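Local atomic coordinates of transcriptional regulator (Vibrio vulnificus, PDB entry 4IVN), a protein that binds the sialic acid pathway intermediate N-acetylmannosamine 6-phosphate and probably represses transcription of the nan operon for sialic acid catabolism. Residues Y198-N209 against S217-P228. Numbering follows the deposited sequence.
Sequences YKRDIPVVSLTN and SLSTEMLVAARP
Tyr-198, in the last turn of helix 188-199, lays its ring on the backbone of Leu-218; a broad, flat ring can rest on a peptide and its CA-H. Tyr-198 CB lies 3.7 Å from Leu-218 O; beyond it, chi1 of -170° puts CG anti to the backbone N and carries the ring over Leu-218. CG stays near that oxygen, and Tyr-198 CD1 closes to 3.1 Å from Leu-218 O. CE1 meets Ser-219 N, CD2 lies near Leu-218 CA and CD2, CE2 and CZ approach Ser-217 O, and OH touches it loosely. Leu-218 CA sits 3.7 Å from the Tyr-198 ring centroid, a CH-pi contact. Next, Thr-220 OG1 accepts a nearly straight bond from Val-204 N (3.0 Å), a hydroxyl serving where a backbone carbonyl otherwise would. Ser-206 OG donates to Ser-219 OG at 2.6 Å; the latter also bonds Leu-215, tying the connecting loop to the strand. Ladder bonds follow, Ser-206 giving its N-H to Glu-221 and taking that of Leu-223. Leu-207 CD2 lies 3.8 Å from Leu-223 CB; leucines suit this face, buried against Val-247 and Leu-246 of helix 237-257. The ladder adds strand 221-224 as an outermost strand, beside 204-208, of the five-stranded parallel sheet of the SIS domain, an alpha/beta sugar-phosphate-binding fold.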
ATOM      1  N   TYR A 198      15.192  14.108  14.927  1.00 36.44           N
ATOM      2  CA  TYR A 198      15.251  15.516  14.661  1.00 40.24           C
ATOM      3  C   TYR A 198      16.087  16.246  15.684  1.00 40.17           C
ATOM      4  O   TYR A 198      16.934  17.094  15.313  1.00 44.53           O
ATOM      5  CB  TYR A 198      13.865  16.101  14.620  1.00 43.37           C
ATOM      6  CG  TYR A 198      13.858  17.539  14.106  1.00 50.57           C
ATOM      7  CD1 TYR A 198      13.827  17.788  12.710  1.00 52.24           C
ATOM      8  CD2 TYR A 198      13.851  18.629  14.993  1.00 50.02           C
ATOM      9  CE1 TYR A 198      13.808  19.085  12.213  1.00 53.68           C
ATOM     10  CE2 TYR A 198      13.828  19.950  14.518  1.00 50.84           C
ATOM     11  CZ  TYR A 198      13.788  20.170  13.130  1.00 58.32           C
ATOM     12  OH  TYR A 198      13.735  21.439  12.600  1.00 63.59           O
ATOM     13  N   LYS A 199      15.950  15.897  16.956  1.00 42.42           N
ATOM     14  CA  LYS A 199      16.715  16.586  18.013  1.00 43.26           C
ATOM     15  C   LYS A 199      18.207  16.261  18.058  1.00 46.02           C
ATOM     16  O   LYS A 199      19.028  17.014  18.595  1.00 39.65           O
ATOM     17  CB  LYS A 199      16.055  16.458  19.393  1.00 46.72           C
ATOM     18  CG  LYS A 199      14.730  17.202  19.440  1.00 48.71           C
ATOM     19  CD  LYS A 199      13.826  16.716  20.582  1.00 59.98           C
ATOM     20  CE  LYS A 199      12.373  17.157  20.343  1.00 61.98           C
ATOM     21  NZ  LYS A 199      11.686  17.634  21.579  1.00 57.90           N
ATOM     22  N   ARG A 200      18.588  15.185  17.413  1.00 40.58           N
ATOM     23  CA  ARG A 200      19.992  14.863  17.331  1.00 39.35           C
ATOM     24  C   ARG A 200      20.593  15.308  16.002  1.00 39.25           C
ATOM     25  O   ARG A 200      21.642  14.786  15.639  1.00 37.91           O
ATOM     26  CB  ARG A 200      20.141  13.363  17.425  1.00 37.57           C
ATOM     27  CG  ARG A 200      19.986  12.892  18.837  1.00 39.28           C
ATOM     28  CD  ARG A 200      19.856  11.409  18.815  1.00 43.31           C
ATOM     29  NE  ARG A 200      21.110  10.765  18.391  1.00 45.27           N
ATOM     30  CZ  ARG A 200      22.167  10.609  19.186  1.00 41.30           C
ATOM     31  NH1 ARG A 200      22.156  11.052  20.449  1.00 46.48           N
ATOM     32  NH2 ARG A 200      23.224   9.979  18.725  1.00 41.85           N
ATOM     33  N   ASP A 201      19.939  16.237  15.310  1.00 36.25           N
ATOM     34  CA  ASP A 201      20.388  16.769  14.007  1.00 37.99           C
ATOM     35  C   ASP A 201      20.540  15.719  12.892  1.00 41.86           C
ATOM     36  O   ASP A 201      21.385  15.876  12.016  1.00 35.40           O
ATOM     37  CB  ASP A 201      21.677  17.586  14.170  1.00 43.95           C
ATOM     38  CG  ASP A 201      21.524  18.594  15.269  1.00 46.19           C
ATOM     39  OD1 ASP A 201      20.554  19.369  15.191  1.00 48.93           O
ATOM     40  OD2 ASP A 201      22.278  18.557  16.260  1.00 50.88           O
ATOM     41  N   ILE A 202      19.696  14.677  12.931  1.00 34.53           N
ATOM     42  CA  ILE A 202      19.676  13.666  11.859  1.00 35.66           C
ATOM     43  C   ILE A 202      18.521  14.054  10.990  1.00 33.46           C
ATOM     44  O   ILE A 202      17.496  14.410  11.553  1.00 37.38           O
ATOM     45  CB  ILE A 202      19.461  12.266  12.481  1.00 31.89           C
ATOM     46  CG1 ILE A 202      20.612  11.980  13.476  1.00 34.15           C
ATOM     47  CG2 ILE A 202      19.285  11.178  11.371  1.00 28.59           C
ATOM     48  CD1 ILE A 202      22.041  12.221  12.965  1.00 36.33           C
ATOM     49  N   PRO A 203      18.660  14.092   9.639  1.00 36.85           N
ATOM     50  CA  PRO A 203      17.523  14.508   8.840  1.00 32.80           C
ATOM     51  C   PRO A 203      16.258  13.627   8.959  1.00 34.34           C
ATOM     52  O   PRO A 203      16.329  12.370   9.080  1.00 29.30           O
ATOM     53  CB  PRO A 203      18.042  14.458   7.361  1.00 36.68           C
ATOM     54  CG  PRO A 203      19.154  13.424   7.442  1.00 41.83           C
ATOM     55  CD  PRO A 203      19.802  13.676   8.799  1.00 41.64           C
ATOM     56  N   VAL A 204      15.109  14.298   8.935  1.00 28.37           N
ATOM     57  CA  VAL A 204      13.814  13.610   9.043  1.00 28.92           C
ATOM     58  C   VAL A 204      13.006  14.095   7.900  1.00 29.16           C
ATOM     59  O   VAL A 204      12.846  15.316   7.792  1.00 29.73           O
ATOM     60  CB  VAL A 204      13.099  13.951  10.385  1.00 30.57           C
ATOM     61  CG1 VAL A 204      11.665  13.345  10.458  1.00 29.25           C
ATOM     62  CG2 VAL A 204      13.930  13.501  11.592  1.00 28.94           C
ATOM     63  N   VAL A 205      12.437  13.202   7.113  1.00 28.03           N
ATOM     64  CA  VAL A 205      11.564  13.596   5.957  1.00 27.42           C
ATOM     65  C   VAL A 205      10.141  13.095   6.316  1.00 31.77           C
ATOM     66  O   VAL A 205       9.968  11.918   6.611  1.00 33.42           O
ATOM     67  CB  VAL A 205      11.999  12.884   4.645  1.00 27.23           C
ATOM     68  CG1 VAL A 205      11.030  13.161   3.463  1.00 28.33           C
ATOM     69  CG2 VAL A 205      13.417  13.390   4.230  1.00 31.16           C
ATOM     70  N   SER A 206       9.145  13.963   6.274  1.00 32.33           N
ATOM     71  CA  SER A 206       7.788  13.530   6.597  1.00 34.46           C
ATOM     72  C   SER A 206       7.004  13.310   5.334  1.00 35.82           C
ATOM     73  O   SER A 206       7.088  14.125   4.406  1.00 29.64           O
ATOM     74  CB  SER A 206       7.083  14.611   7.404  1.00 34.89           C
ATOM     75  OG  SER A 206       7.666  14.507   8.668  1.00 42.02           O
ATOM     76  N   LEU A 207       6.229  12.225   5.335  1.00 31.44           N
ATOM     77  CA  LEU A 207       5.301  11.981   4.236  1.00 32.99           C
ATOM     78  C   LEU A 207       3.896  12.031   4.762  1.00 33.08           C
ATOM     79  O   LEU A 207       3.507  11.115   5.472  1.00 31.37           O
ATOM     80  CB  LEU A 207       5.521  10.616   3.664  1.00 33.46           C
ATOM     81  CG  LEU A 207       6.877  10.276   3.049  1.00 36.75           C
ATOM     82  CD1 LEU A 207       6.772   8.943   2.291  1.00 37.87           C
ATOM     83  CD2 LEU A 207       7.353  11.373   2.060  1.00 36.79           C
ATOM     84  N   THR A 208       3.116  13.094   4.450  1.00 33.65           N
ATOM     85  CA  THR A 208       1.820  13.304   5.168  1.00 32.07           C
ATOM     86  C   THR A 208       0.806  13.708   4.126  1.00 32.35           C
ATOM     87  O   THR A 208       1.101  13.704   2.922  1.00 31.69           O
ATOM     88  CB  THR A 208       1.893  14.561   6.095  1.00 39.50           C
ATOM     89  OG1 THR A 208       2.019  15.723   5.229  1.00 38.53           O
ATOM     90  CG2 THR A 208       3.090  14.498   6.893  1.00 38.41           C
ATOM     91  N   ASN A 209      -0.398  14.032   4.586  1.00 29.32           N
ATOM     92  CA  ASN A 209      -1.424  14.572   3.703  1.00 28.54           C
ATOM     93  C   ASN A 209      -1.913  15.896   4.263  1.00 32.85           C
ATOM     94  O   ASN A 209      -3.031  16.313   3.979  1.00 33.31           O
ATOM     95  CB  ASN A 209      -2.663  13.585   3.663  1.00 28.95           C
ATOM     96  CG  ASN A 209      -2.334  12.249   3.012  1.00 32.49           C
ATOM     97  OD1 ASN A 209      -2.838  11.936   1.923  1.00 32.62           O
ATOM     98  ND2 ASN A 209      -1.602  11.424   3.699  1.00 25.74           N
ATOM     99  N   SER A 217       7.024  20.698  12.392  1.00 40.28           N
ATOM    100  CA  SER A 217       8.070  21.417  13.028  1.00 40.42           C
ATOM    101  C   SER A 217       9.169  20.429  13.486  1.00 44.89           C
ATOM    102  O   SER A 217      10.103  20.821  14.139  1.00 44.04           O
ATOM    103  CB  SER A 217       7.489  22.224  14.226  1.00 48.70           C
ATOM    104  OG  SER A 217       7.361  21.348  15.338  1.00 54.10           O
ATOM    105  N   LEU A 218       9.088  19.142  13.127  1.00 35.34           N
ATOM    106  CA  LEU A 218      10.194  18.226  13.446  1.00 37.35           C
ATOM    107  C   LEU A 218      10.656  17.558  12.185  1.00 38.63           C
ATOM    108  O   LEU A 218      11.048  16.397  12.271  1.00 43.95           O
ATOM    109  CB  LEU A 218       9.708  17.085  14.400  1.00 38.15           C
ATOM    110  CG  LEU A 218       9.026  17.493  15.702  1.00 41.48           C
ATOM    111  CD1 LEU A 218       8.178  16.321  16.168  1.00 40.64           C
ATOM    112  CD2 LEU A 218      10.105  17.914  16.714  1.00 42.90           C
ATOM    113  N   SER A 219      10.557  18.253  11.049  1.00 37.47           N
ATOM    114  CA  SER A 219      10.823  17.672   9.710  1.00 37.09           C
ATOM    115  C   SER A 219      11.856  18.495   8.990  1.00 38.91           C
ATOM    116  O   SER A 219      11.745  19.743   8.996  1.00 38.48           O
ATOM    117  CB  SER A 219       9.543  17.675   8.865  1.00 36.22           C
ATOM    118  OG  SER A 219       8.574  16.830   9.442  1.00 37.53           O
ATOM    119  N   THR A 220      12.888  17.849   8.450  1.00 38.05           N
ATOM    120  CA  THR A 220      13.902  18.538   7.639  1.00 38.09           C
ATOM    121  C   THR A 220      13.256  18.874   6.292  1.00 39.19           C
ATOM    122  O   THR A 220      13.551  19.893   5.712  1.00 35.37           O
ATOM    123  CB  THR A 220      15.208  17.705   7.483  1.00 34.27           C
ATOM    124  OG1 THR A 220      15.625  17.230   8.776  1.00 37.58           O
ATOM    125  CG2 THR A 220      16.407  18.495   6.927  1.00 38.08           C
ATOM    126  N   GLU A 221      12.470  17.939   5.747  1.00 34.90           N
ATOM    127  CA  GLU A 221      11.752  18.107   4.510  1.00 31.87           C
ATOM    128  C   GLU A 221      10.343  17.493   4.632  1.00 35.52           C
ATOM    129  O   GLU A 221      10.132  16.632   5.492  1.00 33.00           O
ATOM    130  CB  GLU A 221      12.454  17.322   3.376  1.00 31.94           C
ATOM    131  CG  GLU A 221      13.980  17.559   3.212  1.00 36.88           C
ATOM    132  CD  GLU A 221      14.414  18.901   2.561  1.00 46.37           C
ATOM    133  OE1 GLU A 221      13.508  19.690   2.143  1.00 41.04           O
ATOM    134  OE2 GLU A 221      15.694  19.143   2.439  1.00 47.92           O
ATOM    135  N   MET A 222       9.412  17.843   3.745  1.00 32.33           N
ATOM    136  CA  MET A 222       8.086  17.210   3.794  1.00 40.30           C
ATOM    137  C   MET A 222       7.616  16.964   2.365  1.00 40.55           C
ATOM    138  O   MET A 222       7.862  17.782   1.509  1.00 41.03           O
ATOM    139  CB  MET A 222       7.044  18.188   4.368  1.00 44.61           C
ATOM    140  CG  MET A 222       6.799  18.119   5.863  1.00 54.18           C
ATOM    141  SD  MET A 222       5.010  18.252   6.254  1.00 54.83           S
ATOM    142  CE  MET A 222       5.042  17.653   7.949  1.00 49.94           C
ATOM    143  N   LEU A 223       6.918  15.870   2.123  1.00 37.67           N
ATOM    144  CA  LEU A 223       6.215  15.714   0.829  1.00 40.48           C
ATOM    145  C   LEU A 223       4.782  15.529   1.289  1.00 38.74           C
ATOM    146  O   LEU A 223       4.566  14.862   2.261  1.00 34.30           O
ATOM    147  CB  LEU A 223       6.706  14.510   0.048  1.00 42.92           C
ATOM    148  CG  LEU A 223       8.083  14.616  -0.610  1.00 45.92           C
ATOM    149  CD1 LEU A 223       8.346  13.432  -1.517  1.00 38.40           C
ATOM    150  CD2 LEU A 223       8.264  15.941  -1.361  1.00 47.31           C
ATOM    151  N   VAL A 224       3.855  16.220   0.638  1.00 35.69           N
ATOM    152  CA  VAL A 224       2.459  16.273   1.043  1.00 33.42           C
ATOM    153  C   VAL A 224       1.573  15.677  -0.020  1.00 34.94           C
ATOM    154  O   VAL A 224       1.542  16.147  -1.123  1.00 34.78           O
ATOM    155  CB  VAL A 224       2.072  17.750   1.343  1.00 38.13           C
ATOM    156  CG1 VAL A 224       0.549  17.896   1.583  1.00 34.99           C
ATOM    157  CG2 VAL A 224       2.920  18.240   2.530  1.00 32.84           C
ATOM    158  N   ALA A 225       0.832  14.643   0.311  1.00 33.01           N
ATOM    159  CA  ALA A 225      -0.146  14.025  -0.634  1.00 35.36           C
ATOM    160  C   ALA A 225      -1.510  14.719  -0.442  1.00 37.67           C
ATOM    161  O   ALA A 225      -1.781  15.247   0.666  1.00 39.05           O
ATOM    162  CB  ALA A 225      -0.248  12.493  -0.242  1.00 32.89           C
ATOM    163  N   ALA A 226      -2.387  14.684  -1.461  1.00 35.81           N
ATOM    164  CA  ALA A 226      -3.712  15.224  -1.382  1.00 39.34           C
ATOM    165  C   ALA A 226      -4.609  14.421  -0.478  1.00 33.54           C
ATOM    166  O   ALA A 226      -4.251  13.341  -0.004  1.00 36.40           O
ATOM    167  CB  ALA A 226      -4.330  15.353  -2.787  1.00 38.22           C
ATOM    168  N   ARG A 227      -5.773  14.982  -0.179  1.00 33.51           N
ATOM    169  CA  ARG A 227      -6.798  14.355   0.726  1.00 34.30           C
ATOM    170  C   ARG A 227      -6.352  14.150   2.160  1.00 33.88           C
ATOM    171  O   ARG A 227      -6.106  13.011   2.548  1.00 33.47           O
ATOM    172  CB  ARG A 227      -7.235  12.980   0.246  1.00 37.80           C
ATOM    173  CG  ARG A 227      -7.462  12.965  -1.234  1.00 44.09           C
ATOM    174  CD  ARG A 227      -8.955  12.960  -1.579  1.00 58.42           C
ATOM    175  NE  ARG A 227      -9.336  14.292  -2.048  1.00 53.27           N
ATOM    176  CZ  ARG A 227      -8.957  14.870  -3.207  1.00 59.64           C
ATOM    177  NH1 ARG A 227      -8.178  14.286  -4.101  1.00 52.61           N
ATOM    178  NH2 ARG A 227      -9.388  16.084  -3.473  1.00 61.05           N
ATOM    179  N   PRO A 228      -6.428  15.228   2.985  1.00 35.30           N
ATOM    180  CA  PRO A 228      -6.186  15.148   4.419  1.00 34.16           C
ATOM    181  C   PRO A 228      -7.150  14.144   5.014  1.00 34.46           C
ATOM    182  O   PRO A 228      -8.320  14.082   4.633  1.00 34.02           O
ATOM    183  CB  PRO A 228      -6.622  16.526   4.906  1.00 36.75           C
ATOM    184  CG  PRO A 228      -6.519  17.448   3.768  1.00 34.24           C
ATOM    185  CD  PRO A 228      -6.677  16.618   2.527  1.00 34.61           C
TER
HETATM  186  O   HOH W   1      -3.231  17.522   1.187  1.00 40.86           O